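Local structure of glutaredoxin (Methanosarcina mazei, 3NZN) at residues R12-M26 and T38-V52. The protein probably acts as a glutaredoxin-type thiol-disulfide oxidoreductase, using a pair of cysteines that is found here in the disulfide form. Residues are numbered along the deposited sequence; the frame is centred on the assembly and turned at random.
Sequences RGNHVSGVDRGKVIM and TKKLLTDLGVDFDYV. With SO4 (sulfate ion), chain F; SO4 (sulfate ion), chain D.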
loop_
_atom_site.group_PDB
_atom_site.type_symbol
_atom_site.label_atom_id
_atom_site.label_comp_id
_atom_site.label_asym_id
_atom_site.label_seq_id
_atom_site.Cartn_x
_atom_site.Cartn_y
_atom_site.Cartn_z
ATOM N N ARG A 12 13.697 -0.312 -9.072
ATOM C CA ARG A 12 14.572 -1.441 -8.694
ATOM C C ARG A 12 15.951 -1.084 -9.090
ATOM O O ARG A 12 16.179 -0.417 -10.059
ATOM C CB ARG A 12 14.221 -2.688 -9.497
ATOM C CG ARG A 12 12.886 -3.307 -9.531
ATOM C CD ARG A 12 12.839 -4.521 -10.456
ATOM N NE ARG A 12 11.481 -4.658 -10.968
ATOM C CZ ARG A 12 11.061 -4.035 -12.079
ATOM N NH1 ARG A 12 9.903 -4.284 -12.549
ATOM N NH2 ARG A 12 11.827 -3.201 -12.784
ATOM N N GLY A 13 16.917 -1.597 -8.321
ATOM C CA GLY A 13 18.349 -1.597 -8.698
ATOM C C GLY A 13 18.970 -2.925 -8.330
ATOM O O GLY A 13 18.616 -3.551 -7.383
ATOM N N ASN A 14 20.040 -3.227 -9.070
ATOM C CA ASN A 14 20.838 -4.444 -8.846
ATOM C C ASN A 14 22.301 -4.100 -8.912
ATOM O O ASN A 14 22.763 -3.737 -9.924
ATOM C CB ASN A 14 20.504 -5.504 -9.971
ATOM C CG ASN A 14 19.007 -6.000 -10.008
ATOM O OD1 ASN A 14 18.099 -5.414 -9.527
ATOM N ND2 ASN A 14 18.853 -7.215 -10.534
ATOM N N HIS A 15 22.902 -4.202 -7.754
ATOM C CA HIS A 15 24.343 -3.965 -7.678
ATOM C C HIS A 15 25.031 -5.327 -7.717
ATOM O O HIS A 15 24.940 -6.106 -6.764
ATOM C CB HIS A 15 24.675 -3.245 -6.381
ATOM C CG HIS A 15 24.098 -1.869 -6.356
ATOM N ND1 HIS A 15 24.688 -0.860 -5.649
ATOM C CD2 HIS A 15 23.011 -1.333 -6.962
ATOM C CE1 HIS A 15 23.977 0.247 -5.803
ATOM N NE2 HIS A 15 22.961 -0.007 -6.606
ATOM N N VAL A 16 25.766 -5.603 -8.782
ATOM C CA VAL A 16 26.324 -6.899 -9.055
ATOM C C VAL A 16 27.778 -6.745 -9.559
ATOM O O VAL A 16 28.284 -7.555 -10.342
ATOM C CB VAL A 16 25.473 -7.830 -9.954
ATOM C CG1 VAL A 16 25.788 -9.228 -9.668
ATOM C CG2 VAL A 16 24.003 -7.524 -9.850
ATOM N N SER A 17 28.502 -5.797 -8.970
ATOM C CA SER A 17 29.884 -5.542 -9.298
ATOM C C SER A 17 30.816 -5.494 -8.115
ATOM O O SER A 17 31.900 -5.030 -8.237
ATOM C CB SER A 17 29.952 -4.212 -10.077
ATOM O OG SER A 17 29.022 -4.263 -11.079
ATOM N N GLY A 18 30.351 -6.030 -6.999
ATOM C CA GLY A 18 31.159 -6.118 -5.799
ATOM C C GLY A 18 31.352 -7.524 -5.368
ATOM O O GLY A 18 31.681 -8.373 -6.208
ATOM N N VAL A 19 31.205 -7.801 -4.086
ATOM C CA VAL A 19 31.434 -9.130 -3.549
ATOM C C VAL A 19 30.235 -9.995 -3.588
ATOM O O VAL A 19 29.125 -9.574 -3.094
ATOM C CB VAL A 19 32.032 -9.033 -2.109
ATOM C CG1 VAL A 19 32.128 -10.432 -1.467
ATOM C CG2 VAL A 19 33.339 -8.248 -2.106
ATOM N N ASP A 20 30.318 -11.162 -4.224
ATOM C CA ASP A 20 29.174 -12.077 -4.262
ATOM C C ASP A 20 28.977 -12.686 -2.895
ATOM O O ASP A 20 29.815 -13.484 -2.424
ATOM C CB ASP A 20 29.501 -13.171 -5.321
ATOM C CG ASP A 20 28.498 -14.205 -5.452
ATOM O OD1 ASP A 20 27.368 -13.998 -5.041
ATOM O OD2 ASP A 20 28.894 -15.269 -6.014
ATOM N N ARG A 21 27.839 -12.389 -2.259
ATOM C CA ARG A 21 27.377 -13.050 -1.062
ATOM C C ARG A 21 26.050 -13.810 -1.317
ATOM O O ARG A 21 25.312 -14.066 -0.384
ATOM C CB ARG A 21 27.199 -12.052 0.086
ATOM C CG ARG A 21 28.445 -11.275 0.386
ATOM C CD ARG A 21 29.625 -12.165 0.845
ATOM N NE ARG A 21 29.213 -12.904 2.033
ATOM C CZ ARG A 21 29.932 -13.935 2.509
ATOM N NH1 ARG A 21 31.026 -14.362 1.882
ATOM N NH2 ARG A 21 29.477 -14.552 3.556
ATOM N N GLY A 22 25.814 -14.129 -2.567
ATOM C CA GLY A 22 24.589 -14.797 -2.984
ATOM C C GLY A 22 23.425 -13.802 -3.146
ATOM O O GLY A 22 23.595 -12.616 -3.262
ATOM N N LYS A 23 22.212 -14.302 -3.096
ATOM C CA LYS A 23 21.040 -13.474 -3.347
ATOM C C LYS A 23 20.807 -12.640 -2.085
ATOM O O LYS A 23 20.567 -13.171 -1.020
ATOM C CB LYS A 23 19.848 -14.333 -3.672
ATOM C CG LYS A 23 18.591 -13.440 -4.013
ATOM C CD LYS A 23 18.747 -12.520 -5.255
ATOM C CE LYS A 23 17.459 -11.835 -5.610
ATOM N NZ LYS A 23 17.488 -11.505 -7.020
ATOM N N VAL A 24 20.809 -11.340 -2.234
ATOM C CA VAL A 24 20.508 -10.422 -1.170
ATOM C C VAL A 24 19.548 -9.369 -1.776
ATOM O O VAL A 24 19.929 -8.718 -2.707
ATOM C CB VAL A 24 21.764 -9.730 -0.635
ATOM C CG1 VAL A 24 21.525 -8.695 0.463
ATOM C CG2 VAL A 24 22.818 -10.808 -0.116
ATOM N N ILE A 25 18.348 -9.258 -1.180
ATOM C CA ILE A 25 17.336 -8.333 -1.733
ATOM C C ILE A 25 16.672 -7.540 -0.607
ATOM O O ILE A 25 16.241 -8.064 0.323
ATOM C CB ILE A 25 16.340 -9.058 -2.640
ATOM C CG1 ILE A 25 15.338 -8.047 -3.245
ATOM C CG2 ILE A 25 15.636 -10.062 -1.914
ATOM C CD1 ILE A 25 14.771 -8.544 -4.514
ATOM N N MET A 26 16.747 -6.224 -0.790
ATOM C CA MET A 26 16.045 -5.324 0.129
ATOM C C MET A 26 14.738 -4.798 -0.526
ATOM O O MET A 26 14.779 -4.217 -1.531
ATOM C CB MET A 26 16.917 -4.110 0.520
ATOM C CG MET A 26 16.239 -3.177 1.593
ATOM S SD MET A 26 16.855 -1.428 1.684
ATOM C CE MET A 26 18.146 -1.677 0.541
ATOM N N THR A 38 19.543 1.452 5.150
ATOM C CA THR A 38 19.869 0.081 4.821
ATOM C C THR A 38 20.534 -0.062 3.500
ATOM O O THR A 38 21.588 -0.786 3.407
ATOM C CB THR A 38 18.564 -0.759 4.850
ATOM O OG1 THR A 38 17.944 -0.624 6.153
ATOM C CG2 THR A 38 18.870 -2.236 4.582
ATOM N N LYS A 39 20.081 0.608 2.457
ATOM C CA LYS A 39 20.742 0.632 1.198
ATOM C C LYS A 39 22.182 1.146 1.333
ATOM O O LYS A 39 23.071 0.594 0.719
ATOM C CB LYS A 39 19.900 1.389 0.185
ATOM C CG LYS A 39 20.419 1.517 -1.142
ATOM C CD LYS A 39 19.425 2.130 -2.144
ATOM C CE LYS A 39 20.049 2.324 -3.496
ATOM N NZ LYS A 39 20.926 3.557 -3.464
ATOM N N LYS A 40 22.352 2.230 2.089
ATOM C CA LYS A 40 23.694 2.785 2.309
ATOM C C LYS A 40 24.613 1.774 3.012
ATOM O O LYS A 40 25.797 1.704 2.667
ATOM C CB LYS A 40 23.583 4.048 3.078
ATOM C CG LYS A 40 23.179 5.268 2.370
ATOM C CD LYS A 40 22.865 6.426 3.335
ATOM C CE LYS A 40 22.377 7.649 2.541
ATOM N NZ LYS A 40 21.175 7.508 1.648
ATOM N N LEU A 41 24.101 1.041 3.981
ATOM C CA LEU A 41 24.905 0.001 4.662
ATOM C C LEU A 41 25.303 -1.022 3.661
ATOM O O LEU A 41 26.528 -1.420 3.626
ATOM C CB LEU A 41 24.157 -0.559 5.852
ATOM C CG LEU A 41 24.871 -1.764 6.547
ATOM C CD1 LEU A 41 26.163 -1.356 7.165
ATOM C CD2 LEU A 41 23.943 -2.307 7.575
ATOM N N LEU A 42 24.395 -1.577 2.841
ATOM C CA LEU A 42 24.725 -2.573 1.860
ATOM C C LEU A 42 25.748 -2.047 0.868
ATOM O O LEU A 42 26.696 -2.794 0.534
ATOM C CB LEU A 42 23.454 -3.073 1.183
ATOM C CG LEU A 42 22.458 -3.765 2.079
ATOM C CD1 LEU A 42 21.089 -4.049 1.403
ATOM C CD2 LEU A 42 22.938 -5.118 2.648
ATOM N N THR A 43 25.621 -0.798 0.471
ATOM C CA THR A 43 26.565 -0.199 -0.427
ATOM C C THR A 43 27.973 -0.140 0.274
ATOM O O THR A 43 28.988 -0.465 -0.305
ATOM C CB THR A 43 26.090 1.202 -0.786
ATOM O OG1 THR A 43 24.830 1.097 -1.474
ATOM C CG2 THR A 43 27.031 1.951 -1.623
ATOM N N ASP A 44 27.976 0.296 1.519
ATOM C CA ASP A 44 29.241 0.506 2.224
ATOM C C ASP A 44 29.922 -0.785 2.568
ATOM O O ASP A 44 31.165 -0.769 2.775
ATOM C CB ASP A 44 28.938 1.294 3.545
ATOM C CG ASP A 44 28.577 2.772 3.303
ATOM O OD1 ASP A 44 28.714 3.212 2.118
ATOM O OD2 ASP A 44 28.198 3.432 4.274
ATOM N N LEU A 45 29.220 -1.912 2.633
ATOM C CA LEU A 45 29.814 -3.262 2.857
ATOM C C LEU A 45 30.385 -3.793 1.590
ATOM O O LEU A 45 31.131 -4.782 1.600
ATOM C CB LEU A 45 28.819 -4.193 3.486
ATOM C CG LEU A 45 28.329 -3.894 4.839
ATOM C CD1 LEU A 45 27.202 -4.841 5.288
ATOM C CD2 LEU A 45 29.418 -3.966 5.896
ATOM N N GLY A 46 30.017 -3.225 0.407
ATOM C CA GLY A 46 30.635 -3.705 -0.868
ATOM C C GLY A 46 30.041 -4.973 -1.413
ATOM O O GLY A 46 30.626 -5.563 -2.301
ATOM N N VAL A 47 28.901 -5.399 -0.857
ATOM C CA VAL A 47 28.257 -6.667 -1.259
ATOM C C VAL A 47 27.341 -6.460 -2.529
ATOM O O VAL A 47 26.817 -5.361 -2.718
ATOM C CB VAL A 47 27.512 -7.299 -0.146
ATOM C CG1 VAL A 47 28.404 -7.601 1.060
ATOM C CG2 VAL A 47 26.253 -6.503 0.311
ATOM N N ASP A 48 27.204 -7.477 -3.268
ATOM C CA ASP A 48 26.183 -7.499 -4.342
ATOM C C ASP A 48 24.839 -7.573 -3.615
ATOM O O ASP A 48 24.574 -8.297 -2.707
ATOM C CB ASP A 48 26.359 -8.687 -5.205
ATOM C CG ASP A 48 27.551 -8.696 -6.057
ATOM O OD1 ASP A 48 28.254 -7.720 -6.123
ATOM O OD2 ASP A 48 27.840 -9.824 -6.608
ATOM N N PHE A 49 23.871 -6.747 -4.137
ATOM C CA PHE A 49 22.483 -6.782 -3.620
ATOM C C PHE A 49 21.577 -6.116 -4.664
ATOM O O PHE A 49 21.979 -5.351 -5.439
ATOM C CB PHE A 49 22.356 -6.054 -2.269
ATOM C CG PHE A 49 22.517 -4.595 -2.324
ATOM C CD1 PHE A 49 21.348 -3.758 -2.243
ATOM C CD2 PHE A 49 23.701 -3.939 -2.407
ATOM C CE1 PHE A 49 21.459 -2.409 -2.247
ATOM C CE2 PHE A 49 23.845 -2.608 -2.421
ATOM C CZ PHE A 49 22.682 -1.785 -2.345
ATOM N N ASP A 50 20.315 -6.545 -4.514
ATOM C CA ASP A 50 19.217 -5.884 -5.232
ATOM C C ASP A 50 18.366 -5.135 -4.214
ATOM O O ASP A 50 18.226 -5.486 -3.111
ATOM C CB ASP A 50 18.365 -6.951 -5.888
ATOM C CG ASP A 50 19.068 -7.743 -6.899
ATOM O OD1 ASP A 50 20.147 -7.396 -7.339
ATOM O OD2 ASP A 50 18.502 -8.763 -7.226
ATOM N N TYR A 51 17.661 -4.122 -4.784
ATOM C CA TYR A 51 16.627 -3.398 -3.993
ATOM C C TYR A 51 15.413 -3.125 -4.932
ATOM O O TYR A 51 15.538 -3.049 -6.114
ATOM C CB TYR A 51 17.152 -2.198 -3.322
ATOM C CG TYR A 51 17.611 -1.108 -4.192
ATOM C CD1 TYR A 51 16.731 -0.081 -4.540
ATOM C CD2 TYR A 51 18.858 -1.131 -4.813
ATOM C CE1 TYR A 51 17.120 0.909 -5.362
ATOM C CE2 TYR A 51 19.261 -0.111 -5.654
ATOM C CZ TYR A 51 18.363 0.898 -5.923
ATOM O OH TYR A 51 18.698 1.910 -6.758
ATOM N N VAL A 52 14.281 -3.069 -4.218
ATOM C CA VAL A 52 12.948 -2.840 -4.895
ATOM C C VAL A 52 12.225 -1.837 -4.042
ATOM O O VAL A 52 12.110 -1.941 -2.851
ATOM C CB VAL A 52 12.169 -4.164 -4.896
ATOM C CG1 VAL A 52 10.752 -3.971 -5.498
ATOM C CG2 VAL A 52 12.944 -5.233 -5.706
HETATM S S SO4 F . 21.447 2.730 -8.692
HETATM O O1 SO4 F . 21.824 2.052 -9.987
HETATM O O2 SO4 F . 22.650 3.342 -8.121
HETATM O O3 SO4 F . 20.488 3.715 -8.907
HETATM O O4 SO4 F . 21.021 1.561 -7.856
HETATM S S SO4 D . 22.334 -18.323 -2.504
HETATM O O1 SO4 D . 21.538 -19.036 -3.484
HETATM O O2 SO4 D . 23.714 -18.185 -3.113
HETATM O O3 SO4 D . 21.504 -17.052 -2.556
HETATM O O4 SO4 D . 22.285 -19.118 -1.185
HETATM O O HOH W 1 22.771 -8.570 -6.702
HETATM O O HOH W 2 30.148 -9.821 -7.887
HETATM O O HOH W 3 26.286 -11.964 -6.764
HETATM O O HOH W 4 25.632 -10.839 -2.782
#
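In the beta-alpha-beta unit of the thioredoxin fold (strand 24-28, helix 33-45, strand 49-53), strand 49-53 lies between strands 10-15 and 24-28 in the mixed sheet. The axes of 12-15 and 49-52 run antiparallel (174°), whereas 24-26 lies parallel to 49-52. Gly13 and Tyr51 exchange two backbone hydrogen bonds, and Met26 N donates to Asp50 O (2.8 Å) on the other flank. With CG between backbone N and carbonyl carbon (chi1 65°), the Tyr51 ring lies between Gly13 and helix 38-45: Gly13 CA makes a CH-pi contact over one face, 3.9 Å from the ring centroid, and Lys39 CE covers the opposite face. Tyr51 OH and His15 NE2 converge on O4 of the chain F sulfate at 2.6 Å and 2.8 Å; Lys10 also binds this ion, probably from the crystallisation liquor. An alanine in place of Tyr51 is likely to open a gap between Gly13 and Lys39 and strip the sulfate of its hydroxyl partner. On Tyr51's sheet face, Met26 CE reaches 3.5 Å from Lys39 CA, its terminal torsion nearly eclipsed (chi3 -6°), and the sulfur rests against Thr38 CG2. On the face of Ile25 and Asp50, Lys23, bent at chi2, brings NZ to Asp50 OD2 in a salt bridge (2.9 Å). Asp48 OD1 accepts from Gly18 N (2.8 Å), while Asp48 OD2 receives two waters, one shared with Gly18 O, the other with Asp20 OD1.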